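Local coordinates for 3-oxoacyl-[acyl-carrier-protein] synthase 3 (Micrococcus luteus NCTC 2665, PDB 4EWP) that probably catalyses the first condensation of fatty acid synthesis, joining an acetyl-CoA primer to malonyl-ACP with loss of carbon dioxide, at residues A[71-76]-A[174-179]. Numbering follows the deposited sequence.
Sequences REALER and AVIVAA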
ATOM      1  N   ARG A  71      -7.581  -9.976 -16.022  1.00 17.47           N
ATOM      2  CA  ARG A  71      -8.570 -10.691 -16.835  1.00 25.24           C
ATOM      3  C   ARG A  71      -8.109 -12.096 -17.252  1.00 23.57           C
ATOM      4  O   ARG A  71      -8.910 -13.029 -17.262  1.00 24.71           O
ATOM      5  CB  ARG A  71      -8.993  -9.880 -18.062  1.00 28.90           C
ATOM      6  CG  ARG A  71      -9.679  -8.565 -17.737  1.00 33.30           C
ATOM      7  CD  ARG A  71     -10.436  -8.063 -18.962  1.00 37.09           C
ATOM      8  NE  ARG A  71     -10.618  -6.613 -18.976  1.00 36.60           N
ATOM      9  CZ  ARG A  71     -11.701  -5.992 -18.527  1.00 37.43           C
ATOM     10  NH1 ARG A  71     -12.702  -6.694 -18.006  1.00 41.14           N
ATOM     11  NH2 ARG A  71     -11.784  -4.671 -18.595  1.00 36.00           N
ATOM     12  N   GLU A  72      -6.830 -12.252 -17.601  1.00 21.81           N
ATOM     13  CA  GLU A  72      -6.339 -13.588 -17.947  1.00 26.43           C
ATOM     14  C   GLU A  72      -6.474 -14.553 -16.766  1.00 27.39           C
ATOM     15  O   GLU A  72      -6.881 -15.710 -16.929  1.00 30.22           O
ATOM     16  CB  GLU A  72      -4.890 -13.574 -18.431  1.00 27.05           C
ATOM     17  CG  GLU A  72      -4.432 -14.969 -18.803  1.00 32.95           C
ATOM     18  CD  GLU A  72      -3.045 -15.021 -19.382  1.00 34.00           C
ATOM     19  OE1 GLU A  72      -2.357 -13.982 -19.404  1.00 36.67           O
ATOM     20  OE2 GLU A  72      -2.652 -16.117 -19.816  1.00 36.59           O
ATOM     21  N   ALA A  73      -6.146 -14.063 -15.577  1.00 23.15           N
ATOM     22  CA  ALA A  73      -6.229 -14.872 -14.366  1.00 24.43           C
ATOM     23  C   ALA A  73      -7.673 -15.288 -14.113  1.00 23.86           C
ATOM     24  O   ALA A  73      -7.957 -16.439 -13.792  1.00 28.55           O
ATOM     25  CB  ALA A  73      -5.676 -14.102 -13.170  1.00 18.71           C
ATOM     26  N   LEU A  74      -8.584 -14.340 -14.283  1.00 24.42           N
ATOM     27  CA  LEU A  74      -9.999 -14.599 -14.074  1.00 23.95           C
ATOM     28  C   LEU A  74     -10.496 -15.688 -15.021  1.00 32.07           C
ATOM     29  O   LEU A  74     -11.192 -16.622 -14.609  1.00 32.37           O
ATOM     30  CB  LEU A  74     -10.791 -13.323 -14.280  1.00 18.47           C
ATOM     31  CG  LEU A  74     -10.811 -12.380 -13.080  1.00 22.67           C
ATOM     32  CD1 LEU A  74     -11.456 -11.036 -13.452  1.00 22.86           C
ATOM     33  CD2 LEU A  74     -11.540 -13.032 -11.895  1.00 17.94           C
ATOM     34  N   GLU A  75     -10.131 -15.564 -16.297  1.00 34.22           N
ATOM     35  CA  GLU A  75     -10.532 -16.537 -17.311  1.00 32.36           C
ATOM     36  C   GLU A  75      -9.972 -17.949 -17.024  1.00 28.74           C
ATOM     37  O   GLU A  75     -10.681 -18.959 -17.130  1.00 29.72           O
ATOM     38  CB  GLU A  75     -10.119 -16.052 -18.702  1.00 39.22           C
ATOM     39  CG  GLU A  75     -10.460 -17.040 -19.810  1.00 56.37           C
ATOM     40  CD  GLU A  75      -9.863 -16.659 -21.158  1.00 70.44           C
ATOM     41  OE1 GLU A  75      -8.806 -15.985 -21.170  1.00 75.93           O
ATOM     42  OE2 GLU A  75     -10.446 -17.039 -22.201  1.00 72.32           O
ATOM     43  N   ARG A  76      -8.700 -18.017 -16.650  1.00 23.52           N
ATOM     44  CA  ARG A  76      -8.076 -19.300 -16.319  1.00 25.56           C
ATOM     45  C   ARG A  76      -8.629 -19.935 -15.053  1.00 25.22           C
ATOM     46  O   ARG A  76      -8.589 -21.144 -14.907  1.00 24.49           O
ATOM     47  CB  ARG A  76      -6.571 -19.136 -16.165  1.00 25.66           C
ATOM     48  CG  ARG A  76      -5.825 -18.975 -17.470  1.00 28.82           C
ATOM     49  CD  ARG A  76      -4.360 -18.863 -17.161  1.00 39.05           C
ATOM     50  NE  ARG A  76      -3.574 -18.703 -18.366  1.00 50.26           N
ATOM     51  CZ  ARG A  76      -2.296 -19.042 -18.454  1.00 55.67           C
ATOM     52  NH1 ARG A  76      -1.684 -19.563 -17.398  1.00 56.18           N
ATOM     53  NH2 ARG A  76      -1.639 -18.869 -19.592  1.00 55.40           N
ATOM     54  N   ALA A 174      -0.440 -11.378 -12.574  1.00 18.72           N
ATOM     55  CA  ALA A 174      -1.559 -11.473 -11.637  1.00 20.96           C
ATOM     56  C   ALA A 174      -1.820 -12.885 -11.162  1.00 18.26           C
ATOM     57  O   ALA A 174      -1.676 -13.837 -11.902  1.00 24.16           O
ATOM     58  CB  ALA A 174      -2.830 -10.875 -12.244  1.00 20.27           C
ATOM     59  N   VAL A 175      -2.249 -13.006  -9.921  1.00 17.56           N
ATOM     60  CA  VAL A 175      -2.523 -14.307  -9.348  1.00 20.02           C
ATOM     61  C   VAL A 175      -3.860 -14.237  -8.593  1.00 24.53           C
ATOM     62  O   VAL A 175      -4.244 -13.176  -8.082  1.00 20.99           O
ATOM     63  CB  VAL A 175      -1.335 -14.683  -8.450  1.00 23.21           C
ATOM     64  CG1 VAL A 175      -1.757 -14.996  -7.033  1.00 22.51           C
ATOM     65  CG2 VAL A 175      -0.454 -15.760  -9.119  1.00 20.10           C
ATOM     66  N   ILE A 176      -4.595 -15.342  -8.569  1.00 23.12           N
ATOM     67  CA  ILE A 176      -5.801 -15.401  -7.747  1.00 20.04           C
ATOM     68  C   ILE A 176      -5.672 -16.421  -6.615  1.00 20.09           C
ATOM     69  O   ILE A 176      -5.425 -17.603  -6.844  1.00 18.94           O
ATOM     70  CB  ILE A 176      -7.078 -15.683  -8.575  1.00 18.76           C
ATOM     71  CG1 ILE A 176      -7.304 -14.559  -9.598  1.00 15.84           C
ATOM     72  CG2 ILE A 176      -8.287 -15.787  -7.637  1.00 17.57           C
ATOM     73  CD1 ILE A 176      -8.437 -14.847 -10.556  1.00 17.08           C
ATOM     74  N   VAL A 177      -5.831 -15.955  -5.384  1.00 19.97           N
ATOM     75  CA  VAL A 177      -5.703 -16.834  -4.239  1.00 18.53           C
ATOM     76  C   VAL A 177      -7.089 -17.196  -3.730  1.00 23.31           C
ATOM     77  O   VAL A 177      -7.914 -16.312  -3.471  1.00 25.41           O
ATOM     78  CB  VAL A 177      -4.911 -16.153  -3.123  1.00 19.55           C
ATOM     79  CG1 VAL A 177      -4.796 -17.085  -1.907  1.00 20.72           C
ATOM     80  CG2 VAL A 177      -3.541 -15.724  -3.643  1.00 14.86           C
ATOM     81  N   ALA A 178      -7.348 -18.487  -3.578  1.00 19.88           N
ATOM     82  CA  ALA A 178      -8.671 -18.929  -3.180  1.00 23.99           C
ATOM     83  C   ALA A 178      -8.672 -19.857  -1.960  1.00 25.52           C
ATOM     84  O   ALA A 178      -7.696 -20.584  -1.693  1.00 23.64           O
ATOM     85  CB  ALA A 178      -9.374 -19.615  -4.358  1.00 27.32           C
ATOM     86  N   ALA A 179      -9.788 -19.845  -1.239  1.00 22.82           N
ATOM     87  CA  ALA A 179     -10.021 -20.848  -0.205  1.00 26.68           C
ATOM     88  C   ALA A 179      -9.803 -22.251  -0.774  1.00 31.68           C
ATOM     89  O   ALA A 179     -10.139 -22.528  -1.924  1.00 33.51           O
ATOM     90  CB  ALA A 179     -11.437 -20.713   0.372  1.00 28.42           C
TER
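Ile176 reaches from strand 170-180 to the last turns of helix 62-76 and lays its CD1 methyl over the flat face of the peptide group joining Ala73 to Leu74. Beta-branched isoleucine suits an extended strand, and its long CG1 branch, anti to the carbonyl carbon (chi1 -61°), carries CD1 to 3.6 Å from Ala73 O and 3.8 Å from Leu74 N, both van der Waals contacts. An alanine suits this point of the helix, since a lone methyl lets the strand come close: the CA atoms of Ala73 and Val175 are 6.3 Å apart. Ala73 CB touches Ile176 CD1 at 3.9 Å. Ala174, also methyl-only and two places before Ile176 on the same strand face, lets the strand pass near Ala73 with a loose CB-to-CB contact of 4.4 Å. Leu74 starts out pointing away, but its branched end sends CD2 back to Ile176 CD1 at 3.8 Å, the side chains crossing at about a right angle. Glu72 OE2 forms a salt bridge with Arg76 NH2, one turn on, and is hydrogen-bonded to His317. In this thiolase-fold helix-on-sheet packing, strand 170-180 runs between strands 13-22 and 144-152, and Val175 and Val177 turn to helix 125-138 on the opposite face.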